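Local coordinates for protein xyloglucan-specific endo-beta-1,4-glucanase (PDB 4W88) that hydrolyses internal beta-1,4 linkages in the glucan backbone of xyloglucan, as a family 5 glycoside hydrolase built on a TIM barrel, at residues A[23-28]-A[106-111]; A[45-50]-A[88-93]; A[51-56]-A[327-332]; A[66-69]-A[73-76]. The protein carries 1 engineered substitution. One frame throughout, in Å; residues are numbered along the deposited sequence.

In the fold
Contacts 2 and 3 lie in the helical layer around an eight-stranded TIM barrel, whereas contacts 1 and 4 lie in the loops after its strands. Contact 1 is a surface touch near bound sugars, and contact 4 is a partly buried loop closed on itself. They meet through Asn-66, whose ND2 bonds to Tyr-108 OH. Contacts 2 and 3 share helix 44-53, and the backbone pair Val-50 O and Phe-55 N probably bonds where they meet. Contact 2 is buried and purely apolar between its segments. Contact 3, partly buried, adds a salt bridge to its hydrocarbon packing, while contact 4 combines a backbone hydrogen bond with leucine-isoleucine packing.

Contact 1 of 4, residues A[23-28]-A[106-111]; sequences DATGGG and TNYWLK
The phenol ring of Tyr-108 is met at its edge by the methyl of Thr-25: CG2 lies near the ring plane, 4.0 Å from Tyr-108 CE2. Beyond that edge the hydroxyl makes the closest approach, with Tyr-108 OH 3.5 Å from Thr-25 CB. The other flat group of the segment, the indole of Trp-109, looks elsewhere: CB of Leu-110 stands 3.8 Å above one of its faces, toward the rim, its NE1 bonds to Glu-105, and the ring packs on helix 117-134. Tyr-108 sends its ring across to Thr-25 because chi1 of -69° sets CG opposite its own carbonyl carbon.

Thr-25 comes in with its CB and CG2; chi1 of 64° places OG1 between the backbone N and the carbonyl carbon and leaves CG2 beside the backbone N. The same methyl also has Asn-107 ND2 at 4.3 Å, a marginal touch. On its own side Thr-25 packs against Trp-37. Within 106-111 the turn is tied by Lys-111, whose NZ donates to the carbonyl O of Thr-106 at 3.2 Å.

Both segments belong to loops that follow barrel strands, 15-18 and 97-101, the end of a TIM barrel where family 5 enzymes bind their substrate; the side chain of Asn-107 is about 8 Å from a bound xylose and a bound galactose. The two segments share van der Waals contact alone; the tyrosine hydroxyl has its hydrogen bond with Asn-66 ND2, in a third loop. Methyl at the ring edge and bond at the hydroxyl would together limit how the ring moves.

Contact 2 of 4, residues A[45-50]-A[88-93]; sequences EIVDTV and VDYAVN
Val-47 points at Tyr-90 across the gap between two helices, and its CB already lies 3.9 Å from Tyr-90 CB. From there the side chain forks. One branch, trans to the valine's amide nitrogen (chi1 172°), runs on over the backbone of the facing helix. There Val-47 CG1 is 3.9 Å from Ala-91 N, and Val-47 CG1 to Ala-91 CB is 4.3 Å. CG2 takes the other branch and settles 3.8 Å from Tyr-90 CB, then a little further, 4.1 Å, from Tyr-90 CD2, an ortho carbon of the ring. The two side chains cross at about a right angle, and the phenol extends past the valine to its hydrogen bond with Arg-83.

The backbones come close here, 6.4 Å between the CA atoms of Val-47 and Tyr-90. Gln-44, in the first turn of its helix, links the two helices: NE2 to the Tyr-90 carbonyl and Asp-48 OD1, OE1 to Asn-93 ND2.

Ala-91 continues inward to Ile-58 and Ile-98 of the barrel strands, and Val-47 to Met-96. Helices 44-53 and 78-92 follow the first two barrel strands, so this is the packing of consecutive outer helices in a TIM barrel.

Contact 3 of 4, residues A[51-56]-A[327-332]; sequences NDRGFN and YNDDIV
Charge comes first: Arg-53 reaches Asp-329 in a salt bridge, NH2 to OD1 at 2.8 Å. The bond is bent, 148° at the hydrogen, and meets OD1 on its anti side, somewhat out of the carboxylate plane; guanidinium and carboxylate are turned 47° against each other. The same nitrogen also makes a weak bond to the backbone O of Asp-329, at 3.4 Å. The other terminal nitrogen, NH1, forms a salt bridge with Asp-333 one turn along the helix, so two carboxylates hold the group and would be expected to keep it charged.

Hydrocarbon packing works beneath this. Val-332 CG1 sits over the centre of one guanidinium face, 3.5 Å from Arg-53 CZ, and touches the chain as well, 3.6 Å from Arg-53 CG. A bend at chi2, 63°, brings the guanidinium over that methyl. Phe-55 meets the same atom from its own side, CE2 lying 4.0 Å from Val-332 CG1. One methyl is therefore shared by a cation and an aromatic ring.

Capping completes the account. Asn-328 is the N-cap of helix 329-336, its OD1 accepting from Ile-331 N at 3.1 Å, while Gly-54 ends helix 44-53 in a Schellman motif with positive phi.

Around them, Trp-326 adds a cation-pi partner for Arg-53, and Val-336 packs on both Arg-53 and Phe-55. Phe-55 also meets Trp-16 of strand 15-18. The last helix, 329-336, is thus fastened to the C-terminal end of helix 44-53 on one side, while its Ile-331 packs on helix 280-295.

Contact 4 of 4, residues A[66-69]-A[73-76]; sequences NHLG and EYTI. Engineered in segment 73-76: Thr-75 (natural residue Pro).
Leu-68 and Ile-76 run alongside each other in the same direction, with Leu-68 CD2 3.7 Å from Ile-76 CG1; this pair and the backbone bond next to it are the tight part of the contact. The same methyl also rests 3.5 Å from the carbonyl O of Tyr-74, and its partner CD1 reaches toward the Tyr-74 ring more loosely, 4.5 Å from CD1 of the tyrosine. A chi1 of -54° swings the isobutyl group of Leu-68 away from its carbonyl and into this place.

The backbones close in beside these side chains. Leu-68 and Ile-76 form a single beta bridge, and Gly-69 N donates to Thr-75 O at 2.8 Å, 155° at the hydrogen. Two CA-H...O contacts reinforce it: Leu-68 CA shares that carbonyl of Thr-75 at 3.5 Å, and Tyr-74 CA faces Gly-69 O at the same distance and almost straight, 172°. Gly-69 O is also 3.8 Å from Tyr-74 CD1, and Tyr-74 itself takes left-handed helical backbone angles.

The solvent side is different. Thr-75, an engineered residue where the natural sequence has Pro, is exposed and directs its CB away from the 66-69 segment; it takes part mainly through its carbonyl.

This loop follows strand 57-60 and precedes helix 78-92 along the chain. Helix 117-134 supports it: Gln-130 bonds both Ile-76 N and Tyr-74 O, Leu-68 packs on Glu-123 and Ile-127, and Ile-76 on Leu-131. At the other end His-67 stacks on Trp-80, which ties the loop to helix 78-92.

Contact 1 of 4, residues A[23-28]-A[106-111]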
loop_
_atom_site.group_PDB
_atom_site.type_symbol
_atom_site.label_atom_id
_atom_site.label_comp_id
_atom_site.label_asym_id
_atom_site.label_seq_id
_atom_site.Cartn_x
_atom_site.Cartn_y
_atom_site.Cartn_z
ATOM N N ASP A 23 0.143 -11.334 -1.922
ATOM C CA ASP A 23 1.373 -10.770 -2.439
ATOM C C ASP A 23 2.511 -11.752 -2.452
ATOM O O ASP A 23 3.531 -11.492 -3.103
ATOM C CB ASP A 23 1.823 -9.517 -1.649
ATOM C CG ASP A 23 1.715 -9.683 -0.124
ATOM O OD1 ASP A 23 0.674 -10.184 0.412
ATOM O OD2 ASP A 23 2.686 -9.237 0.567
ATOM N N ALA A 24 2.355 -12.853 -1.738
ATOM C CA ALA A 24 3.377 -13.881 -1.746
ATOM C C ALA A 24 3.564 -14.500 -3.138
ATOM O O ALA A 24 2.619 -14.680 -3.874
ATOM C CB ALA A 24 3.052 -14.956 -0.720
ATOM N N THR A 25 4.783 -14.914 -3.442
ATOM C CA THR A 25 5.181 -15.258 -4.836
ATOM C C THR A 25 5.551 -16.718 -5.016
ATOM O O THR A 25 5.964 -17.124 -6.107
ATOM C CB THR A 25 6.372 -14.411 -5.246
ATOM O OG1 THR A 25 7.506 -14.734 -4.431
ATOM C CG2 THR A 25 6.014 -12.910 -5.228
ATOM N N GLY A 26 5.348 -17.544 -3.987
ATOM C CA GLY A 26 5.545 -18.965 -4.146
ATOM C C GLY A 26 4.314 -19.591 -4.779
ATOM O O GLY A 26 3.284 -18.947 -4.986
ATOM N N GLY A 27 4.428 -20.872 -5.013
ATOM C CA GLY A 27 3.331 -21.683 -5.533
ATOM C C GLY A 27 3.021 -21.594 -6.995
ATOM O O GLY A 27 2.060 -22.299 -7.471
ATOM N N GLY A 28 3.733 -20.756 -7.726
ATOM C CA GLY A 28 3.457 -20.653 -9.148
ATOM C C GLY A 28 2.068 -20.178 -9.521
ATOM O O GLY A 28 1.495 -19.298 -8.868
ATOM N N THR A 106 7.451 -6.149 -9.276
ATOM C CA THR A 106 8.819 -5.627 -9.302
ATOM C C THR A 106 9.893 -6.765 -9.246
ATOM O O THR A 106 11.101 -6.522 -9.568
ATOM C CB THR A 106 9.002 -4.671 -8.100
ATOM O OG1 THR A 106 8.366 -5.190 -6.895
ATOM C CG2 THR A 106 8.434 -3.294 -8.455
ATOM N N ASN A 107 9.500 -7.998 -8.822
ATOM C CA ASN A 107 10.441 -9.141 -8.844
ATOM C C ASN A 107 10.451 -9.770 -10.246
ATOM O O ASN A 107 11.310 -10.597 -10.518
ATOM C CB ASN A 107 10.056 -10.258 -7.926
ATOM C CG ASN A 107 10.097 -9.891 -6.459
ATOM O OD1 ASN A 107 10.481 -8.752 -6.082
ATOM N ND2 ASN A 107 9.756 -10.871 -5.608
ATOM N N TYR A 108 9.499 -9.363 -11.114
ATOM C CA TYR A 108 9.157 -10.080 -12.342
ATOM C C TYR A 108 9.320 -9.086 -13.492
ATOM O O TYR A 108 10.458 -8.858 -13.959
ATOM C CB TYR A 108 7.762 -10.702 -12.232
ATOM C CG TYR A 108 7.717 -11.832 -11.239
ATOM C CD1 TYR A 108 8.208 -13.093 -11.538
ATOM C CD2 TYR A 108 7.296 -11.584 -9.930
ATOM C CE1 TYR A 108 8.258 -14.100 -10.573
ATOM C CE2 TYR A 108 7.393 -12.555 -8.970
ATOM C CZ TYR A 108 7.803 -13.833 -9.305
ATOM O OH TYR A 108 7.949 -14.821 -8.375
ATOM N N TRP A 109 8.218 -8.570 -14.008
ATOM C CA TRP A 109 8.213 -7.761 -15.193
ATOM C C TRP A 109 8.337 -6.254 -14.951
ATOM O O TRP A 109 8.731 -5.508 -15.873
ATOM C CB TRP A 109 6.884 -8.021 -15.928
ATOM C CG TRP A 109 5.644 -7.708 -15.094
ATOM C CD1 TRP A 109 5.025 -8.519 -14.236
ATOM C CD2 TRP A 109 4.926 -6.455 -15.091
ATOM N NE1 TRP A 109 3.950 -7.849 -13.654
ATOM C CE2 TRP A 109 3.871 -6.587 -14.187
ATOM C CE3 TRP A 109 5.107 -5.233 -15.747
ATOM C CZ2 TRP A 109 3.013 -5.570 -13.908
ATOM C CZ3 TRP A 109 4.234 -4.201 -15.488
ATOM C CH2 TRP A 109 3.183 -4.384 -14.560
ATOM N N LEU A 110 7.987 -5.801 -13.730
ATOM C CA LEU A 110 7.899 -4.369 -13.450
ATOM C C LEU A 110 9.267 -3.841 -12.979
ATOM O O LEU A 110 9.511 -3.646 -11.779
ATOM C CB LEU A 110 6.781 -4.022 -12.482
ATOM C CG LEU A 110 6.155 -2.639 -12.654
ATOM C CD1 LEU A 110 5.002 -2.431 -11.674
ATOM C CD2 LEU A 110 7.143 -1.505 -12.460
ATOM N N LYS A 111 10.179 -3.725 -13.933
ATOM C CA LYS A 111 11.553 -3.252 -13.730
ATOM C C LYS A 111 11.644 -1.961 -14.531
ATOM O O LYS A 111 11.423 -1.975 -15.755
ATOM C CB LYS A 111 12.543 -4.262 -14.233
ATOM C CG LYS A 111 12.261 -5.639 -13.709
ATOM C CD LYS A 111 13.215 -6.062 -12.710
ATOM C CE LYS A 111 13.067 -7.488 -12.243
ATOM N NZ LYS A 111 13.751 -7.662 -10.919
#

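Contact 2 of 4, residues A[45-50]-A[88-93]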
loop_
_atom_site.group_PDB
_atom_site.type_symbol
_atom_site.label_atom_id
_atom_site.label_comp_id
_atom_site.label_asym_id
_atom_site.label_seq_id
_atom_site.Cartn_x
_atom_site.Cartn_y
_atom_site.Cartn_z
ATOM N N GLU A 45 -13.479 -14.362 9.055
ATOM C CA GLU A 45 -13.225 -14.118 10.440
ATOM C C GLU A 45 -11.946 -13.303 10.654
ATOM O O GLU A 45 -11.897 -12.425 11.547
ATOM C CB GLU A 45 -13.128 -15.415 11.240
ATOM C CG GLU A 45 -14.451 -16.173 11.364
ATOM C CD GLU A 45 -14.728 -17.173 10.250
ATOM O OE1 GLU A 45 -14.108 -17.132 9.151
ATOM O OE2 GLU A 45 -15.603 -18.064 10.453
ATOM N N ILE A 46 -10.891 -13.604 9.890
ATOM C CA ILE A 46 -9.663 -12.810 10.005
ATOM C C ILE A 46 -9.988 -11.327 9.701
ATOM O O ILE A 46 -9.585 -10.410 10.409
ATOM C CB ILE A 46 -8.568 -13.396 9.079
ATOM C CG1 ILE A 46 -7.999 -14.672 9.742
ATOM C CG2 ILE A 46 -7.469 -12.386 8.867
ATOM C CD1 ILE A 46 -7.177 -15.559 8.859
ATOM N N VAL A 47 -10.670 -11.092 8.586
ATOM C CA VAL A 47 -11.002 -9.742 8.158
ATOM C C VAL A 47 -11.920 -9.082 9.193
ATOM O O VAL A 47 -11.729 -7.896 9.536
ATOM C CB VAL A 47 -11.558 -9.751 6.710
ATOM C CG1 VAL A 47 -12.107 -8.402 6.292
ATOM C CG2 VAL A 47 -10.473 -10.211 5.727
ATOM N N ASP A 48 -12.922 -9.818 9.685
ATOM C CA ASP A 48 -13.800 -9.311 10.745
ATOM C C ASP A 48 -13.034 -8.800 11.950
ATOM O O ASP A 48 -13.319 -7.761 12.543
ATOM C CB ASP A 48 -14.769 -10.367 11.277
ATOM C CG ASP A 48 -15.782 -10.882 10.316
ATOM O OD1 ASP A 48 -16.053 -10.292 9.236
ATOM O OD2 ASP A 48 -16.322 -11.992 10.688
ATOM N N THR A 49 -12.011 -9.547 12.332
ATOM C CA THR A 49 -11.269 -9.255 13.551
ATOM C C THR A 49 -10.513 -7.944 13.401
ATOM O O THR A 49 -10.437 -7.123 14.338
ATOM C CB THR A 49 -10.290 -10.423 13.860
ATOM O OG1 THR A 49 -11.009 -11.652 13.950
ATOM C CG2 THR A 49 -9.518 -10.219 15.117
ATOM N N VAL A 50 -9.923 -7.761 12.217
ATOM C CA VAL A 50 -9.275 -6.482 11.868
ATOM C C VAL A 50 -10.264 -5.293 12.011
ATOM O O VAL A 50 -9.992 -4.316 12.719
ATOM C CB VAL A 50 -8.680 -6.565 10.425
ATOM C CG1 VAL A 50 -8.167 -5.218 9.934
ATOM C CG2 VAL A 50 -7.544 -7.613 10.397
ATOM N N VAL A 88 -11.441 -9.618 -1.293
ATOM C CA VAL A 88 -12.006 -8.257 -1.338
ATOM C C VAL A 88 -13.429 -8.347 -0.724
ATOM O O VAL A 88 -13.857 -7.454 0.028
ATOM C CB VAL A 88 -12.043 -7.728 -2.760
ATOM C CG1 VAL A 88 -12.867 -6.448 -2.928
ATOM C CG2 VAL A 88 -10.581 -7.438 -3.179
ATOM N N ASP A 89 -14.211 -9.361 -1.142
ATOM C CA ASP A 89 -15.584 -9.477 -0.677
ATOM C C ASP A 89 -15.705 -9.697 0.808
ATOM O O ASP A 89 -16.691 -9.223 1.407
ATOM C CB ASP A 89 -16.283 -10.619 -1.402
ATOM C CG ASP A 89 -16.599 -10.319 -2.835
ATOM O OD1 ASP A 89 -16.493 -9.168 -3.285
ATOM O OD2 ASP A 89 -17.114 -11.243 -3.476
ATOM N N TYR A 90 -14.722 -10.353 1.473
ATOM C CA TYR A 90 -14.716 -10.368 2.950
ATOM C C TYR A 90 -14.819 -8.938 3.550
ATOM O O TYR A 90 -15.609 -8.678 4.488
ATOM C CB TYR A 90 -13.497 -11.015 3.522
ATOM C CG TYR A 90 -13.230 -12.474 3.189
ATOM C CD1 TYR A 90 -14.256 -13.392 3.046
ATOM C CD2 TYR A 90 -11.940 -12.928 3.098
ATOM C CE1 TYR A 90 -13.998 -14.720 2.731
ATOM C CE2 TYR A 90 -11.681 -14.257 2.800
ATOM C CZ TYR A 90 -12.670 -15.130 2.564
ATOM O OH TYR A 90 -12.373 -16.431 2.268
ATOM N N ALA A 91 -14.078 -8.014 2.948
ATOM C CA ALA A 91 -14.058 -6.650 3.382
ATOM C C ALA A 91 -15.358 -5.922 3.023
ATOM O O ALA A 91 -15.901 -5.133 3.824
ATOM C CB ALA A 91 -12.861 -5.917 2.861
ATOM N N VAL A 92 -15.814 -6.107 1.814
ATOM C CA VAL A 92 -17.145 -5.533 1.356
ATOM C C VAL A 92 -18.275 -5.961 2.295
ATOM O O VAL A 92 -19.112 -5.153 2.650
ATOM C CB VAL A 92 -17.482 -5.886 -0.111
ATOM C CG1 VAL A 92 -18.852 -5.349 -0.516
ATOM C CG2 VAL A 92 -16.398 -5.350 -1.084
ATOM N N ASN A 93 -18.243 -7.210 2.726
ATOM C CA ASN A 93 -19.267 -7.752 3.632
ATOM C C ASN A 93 -19.353 -7.023 4.948
ATOM O O ASN A 93 -20.365 -7.075 5.613
ATOM C CB ASN A 93 -19.058 -9.251 3.909
ATOM C CG ASN A 93 -19.379 -10.120 2.704
ATOM O OD1 ASN A 93 -20.116 -9.742 1.800
ATOM N ND2 ASN A 93 -18.797 -11.312 2.695
#

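Contact 3 of 4, residues A[51-56]-A[327-332]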
loop_
_atom_site.group_PDB
_atom_site.type_symbol
_atom_site.label_atom_id
_atom_site.label_comp_id
_atom_site.label_asym_id
_atom_site.label_seq_id
_atom_site.Cartn_x
_atom_site.Cartn_y
_atom_site.Cartn_z
ATOM N N ASN A 51 -11.392 -5.405 11.320
ATOM C CA ASN A 51 -12.426 -4.406 11.334
ATOM C C ASN A 51 -12.906 -4.105 12.778
ATOM O O ASN A 51 -13.058 -2.942 13.207
ATOM C CB ASN A 51 -13.636 -4.825 10.491
ATOM C CG ASN A 51 -14.631 -3.696 10.317
ATOM O OD1 ASN A 51 -14.287 -2.555 9.891
ATOM N ND2 ASN A 51 -15.884 -4.007 10.622
ATOM N N ASP A 52 -13.151 -5.165 13.521
ATOM C CA ASP A 52 -13.736 -5.009 14.861
ATOM C C ASP A 52 -12.821 -4.250 15.817
ATOM O O ASP A 52 -13.296 -3.575 16.776
ATOM C CB ASP A 52 -14.057 -6.378 15.448
ATOM C CG ASP A 52 -15.237 -7.088 14.764
ATOM O OD1 ASP A 52 -16.086 -6.442 14.081
ATOM O OD2 ASP A 52 -15.316 -8.346 15.019
ATOM N N ARG A 53 -11.507 -4.340 15.563
ATOM C CA ARG A 53 -10.525 -3.727 16.512
ATOM C C ARG A 53 -10.484 -2.260 16.221
ATOM O O ARG A 53 -9.935 -1.487 16.992
ATOM C CB ARG A 53 -9.128 -4.359 16.316
ATOM C CG ARG A 53 -8.082 -4.093 17.396
ATOM C CD ARG A 53 -8.491 -4.677 18.765
ATOM N NE ARG A 53 -7.362 -4.811 19.654
ATOM C CZ ARG A 53 -6.893 -3.850 20.380
ATOM N NH1 ARG A 53 -7.416 -2.636 20.359
ATOM N NH2 ARG A 53 -5.816 -4.077 21.076
ATOM N N GLY A 54 -10.990 -1.833 15.058
ATOM C CA GLY A 54 -10.911 -0.436 14.693
ATOM C C GLY A 54 -10.221 -0.071 13.385
ATOM O O GLY A 54 -10.174 1.106 13.003
ATOM N N PHE A 55 -9.635 -1.070 12.733
ATOM C CA PHE A 55 -9.048 -0.856 11.414
ATOM C C PHE A 55 -10.160 -1.059 10.418
ATOM O O PHE A 55 -10.431 -2.189 9.977
ATOM C CB PHE A 55 -7.943 -1.847 11.142
ATOM C CG PHE A 55 -6.739 -1.757 12.069
ATOM C CD1 PHE A 55 -5.675 -0.876 11.810
ATOM C CD2 PHE A 55 -6.588 -2.670 13.094
ATOM C CE1 PHE A 55 -4.543 -0.920 12.601
ATOM C CE2 PHE A 55 -5.446 -2.703 13.876
ATOM C CZ PHE A 55 -4.443 -1.808 13.659
ATOM N N ASN A 56 -10.827 0.045 10.064
ATOM C CA ASN A 56 -11.998 -0.076 9.158
ATOM C C ASN A 56 -11.634 0.023 7.663
ATOM O O ASN A 56 -12.499 0.152 6.800
ATOM C CB ASN A 56 -13.129 0.907 9.492
ATOM C CG ASN A 56 -12.746 2.336 9.255
ATOM O OD1 ASN A 56 -11.601 2.745 9.466
ATOM N ND2 ASN A 56 -13.719 3.107 8.766
ATOM N N TYR A 327 -1.173 -9.858 18.773
ATOM C CA TYR A 327 0.129 -10.140 19.417
ATOM C C TYR A 327 0.511 -9.164 20.537
ATOM O O TYR A 327 1.210 -9.519 21.492
ATOM C CB TYR A 327 1.252 -10.081 18.413
ATOM C CG TYR A 327 1.299 -11.201 17.397
ATOM C CD1 TYR A 327 1.602 -12.505 17.791
ATOM C CD2 TYR A 327 1.025 -10.956 16.025
ATOM C CE1 TYR A 327 1.613 -13.534 16.857
ATOM C CE2 TYR A 327 1.084 -11.996 15.087
ATOM C CZ TYR A 327 1.354 -13.251 15.515
ATOM O OH TYR A 327 1.421 -14.276 14.636
ATOM N N ASN A 328 0.110 -7.906 20.367
ATOM C CA ASN A 328 0.534 -6.837 21.270
ATOM C C ASN A 328 -0.564 -5.801 21.399
ATOM O O ASN A 328 -0.699 -4.954 20.539
ATOM C CB ASN A 328 1.868 -6.243 20.797
ATOM C CG ASN A 328 2.462 -5.321 21.809
ATOM O OD1 ASN A 328 1.776 -4.503 22.427
ATOM N ND2 ASN A 328 3.751 -5.470 22.030
ATOM N N ASP A 329 -1.410 -5.925 22.418
ATOM C CA ASP A 329 -2.603 -5.088 22.446
ATOM C C ASP A 329 -2.263 -3.627 22.740
ATOM O O ASP A 329 -3.003 -2.726 22.347
ATOM C CB ASP A 329 -3.600 -5.573 23.503
ATOM C CG ASP A 329 -4.452 -6.708 23.026
ATOM O OD1 ASP A 329 -4.979 -6.667 21.911
ATOM O OD2 ASP A 329 -4.536 -7.654 23.791
ATOM N N ASP A 330 -1.127 -3.363 23.397
ATOM C CA ASP A 330 -0.735 -1.955 23.645
ATOM C C ASP A 330 -0.358 -1.199 22.353
ATOM O O ASP A 330 -0.738 -0.037 22.140
ATOM C CB ASP A 330 0.433 -1.898 24.619
ATOM C CG ASP A 330 0.045 -2.211 26.055
ATOM O OD1 ASP A 330 -1.133 -2.333 26.391
ATOM O OD2 ASP A 330 0.939 -2.261 26.875
ATOM N N ILE A 331 0.436 -1.853 21.495
ATOM C CA ILE A 331 0.728 -1.301 20.171
ATOM C C ILE A 331 -0.535 -1.069 19.351
ATOM O O ILE A 331 -0.769 0.026 18.778
ATOM C CB ILE A 331 1.732 -2.188 19.397
ATOM C CG1 ILE A 331 3.101 -2.147 20.109
ATOM C CG2 ILE A 331 1.882 -1.751 17.943
ATOM C CD1 ILE A 331 4.174 -3.044 19.553
ATOM N N VAL A 332 -1.389 -2.070 19.345
ATOM C CA VAL A 332 -2.623 -1.990 18.560
ATOM C C VAL A 332 -3.541 -0.874 19.030
ATOM O O VAL A 332 -4.073 -0.114 18.194
ATOM C CB VAL A 332 -3.280 -3.353 18.429
ATOM C CG1 VAL A 332 -4.646 -3.268 17.745
ATOM C CG2 VAL A 332 -2.376 -4.260 17.637
#

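Contact 4 of 4, residues A[66-69]-A[73-76]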
loop_
_atom_site.group_PDB
_atom_site.type_symbol
_atom_site.label_atom_id
_atom_site.label_comp_id
_atom_site.label_asym_id
_atom_site.label_seq_id
_atom_site.Cartn_x
_atom_site.Cartn_y
_atom_site.Cartn_z
ATOM N N ASN A 66 2.930 -14.333 -11.444
ATOM C CA ASN A 66 2.909 -15.766 -11.713
ATOM C C ASN A 66 1.529 -16.361 -12.097
ATOM O O ASN A 66 1.451 -17.522 -12.561
ATOM C CB ASN A 66 3.414 -16.512 -10.521
ATOM C CG ASN A 66 4.865 -16.283 -10.279
ATOM O OD1 ASN A 66 5.640 -15.928 -11.178
ATOM N ND2 ASN A 66 5.261 -16.465 -9.053
ATOM N N HIS A 67 0.502 -15.538 -12.001
ATOM C CA HIS A 67 -0.880 -15.941 -12.339
ATOM C C HIS A 67 -1.288 -15.419 -13.702
ATOM O O HIS A 67 -2.430 -15.548 -14.085
ATOM C CB HIS A 67 -1.860 -15.456 -11.259
ATOM C CG HIS A 67 -1.452 -15.812 -9.863
ATOM N ND1 HIS A 67 -1.614 -17.074 -9.300
ATOM C CD2 HIS A 67 -0.711 -15.113 -8.983
ATOM C CE1 HIS A 67 -1.034 -17.082 -8.103
ATOM N NE2 HIS A 67 -0.496 -15.900 -7.885
ATOM N N LEU A 68 -0.360 -14.796 -14.415
ATOM C CA LEU A 68 -0.642 -14.231 -15.742
ATOM C C LEU A 68 -0.274 -15.135 -16.874
ATOM O O LEU A 68 0.766 -15.761 -16.888
ATOM C CB LEU A 68 0.109 -12.899 -15.950
ATOM C CG LEU A 68 -0.084 -11.797 -14.925
ATOM C CD1 LEU A 68 0.781 -10.617 -15.178
ATOM C CD2 LEU A 68 -1.571 -11.382 -14.784
ATOM N N GLY A 69 -1.135 -15.105 -17.874
ATOM C CA GLY A 69 -0.871 -15.758 -19.136
ATOM C C GLY A 69 0.143 -14.966 -19.955
ATOM O O GLY A 69 0.650 -13.918 -19.547
ATOM N N GLU A 73 -1.891 -10.434 -23.905
ATOM C CA GLU A 73 -3.137 -10.422 -23.143
ATOM C C GLU A 73 -2.935 -10.411 -21.622
ATOM O O GLU A 73 -3.681 -9.754 -20.909
ATOM C CB GLU A 73 -4.038 -11.590 -23.524
ATOM C CG GLU A 73 -4.463 -11.587 -25.011
ATOM C CD GLU A 73 -3.460 -12.209 -25.942
ATOM O OE1 GLU A 73 -2.448 -12.850 -25.527
ATOM O OE2 GLU A 73 -3.708 -12.122 -27.144
ATOM N N TYR A 74 -1.887 -11.100 -21.184
ATOM C CA TYR A 74 -1.583 -11.219 -19.790
ATOM C C TYR A 74 -2.841 -11.648 -18.984
ATOM O O TYR A 74 -3.151 -11.052 -17.944
ATOM C CB TYR A 74 -0.998 -9.920 -19.249
ATOM C CG TYR A 74 0.293 -9.516 -19.863
ATOM C CD1 TYR A 74 1.483 -10.160 -19.556
ATOM C CD2 TYR A 74 0.353 -8.414 -20.674
ATOM C CE1 TYR A 74 2.660 -9.744 -20.159
ATOM C CE2 TYR A 74 1.536 -7.960 -21.233
ATOM C CZ TYR A 74 2.698 -8.628 -20.963
ATOM O OH TYR A 74 3.958 -8.253 -21.417
ATOM N N THR A 75 -3.589 -12.606 -19.517
ATOM C CA THR A 75 -4.845 -12.980 -18.908
ATOM C C THR A 75 -4.597 -13.522 -17.462
ATOM O O THR A 75 -3.771 -14.424 -17.241
ATOM C CB THR A 75 -5.523 -14.074 -19.724
ATOM O OG1 THR A 75 -5.748 -13.540 -20.981
ATOM C CG2 THR A 75 -6.876 -14.545 -19.097
ATOM N N ILE A 76 -5.317 -12.968 -16.509
ATOM C CA ILE A 76 -5.231 -13.422 -15.124
ATOM C C ILE A 76 -5.961 -14.761 -14.984
ATOM O O ILE A 76 -7.147 -14.916 -15.399
ATOM C CB ILE A 76 -5.799 -12.389 -14.147
ATOM C CG1 ILE A 76 -5.180 -10.961 -14.311
ATOM C CG2 ILE A 76 -5.702 -12.883 -12.724
ATOM C CD1 ILE A 76 -5.950 -9.887 -13.579
#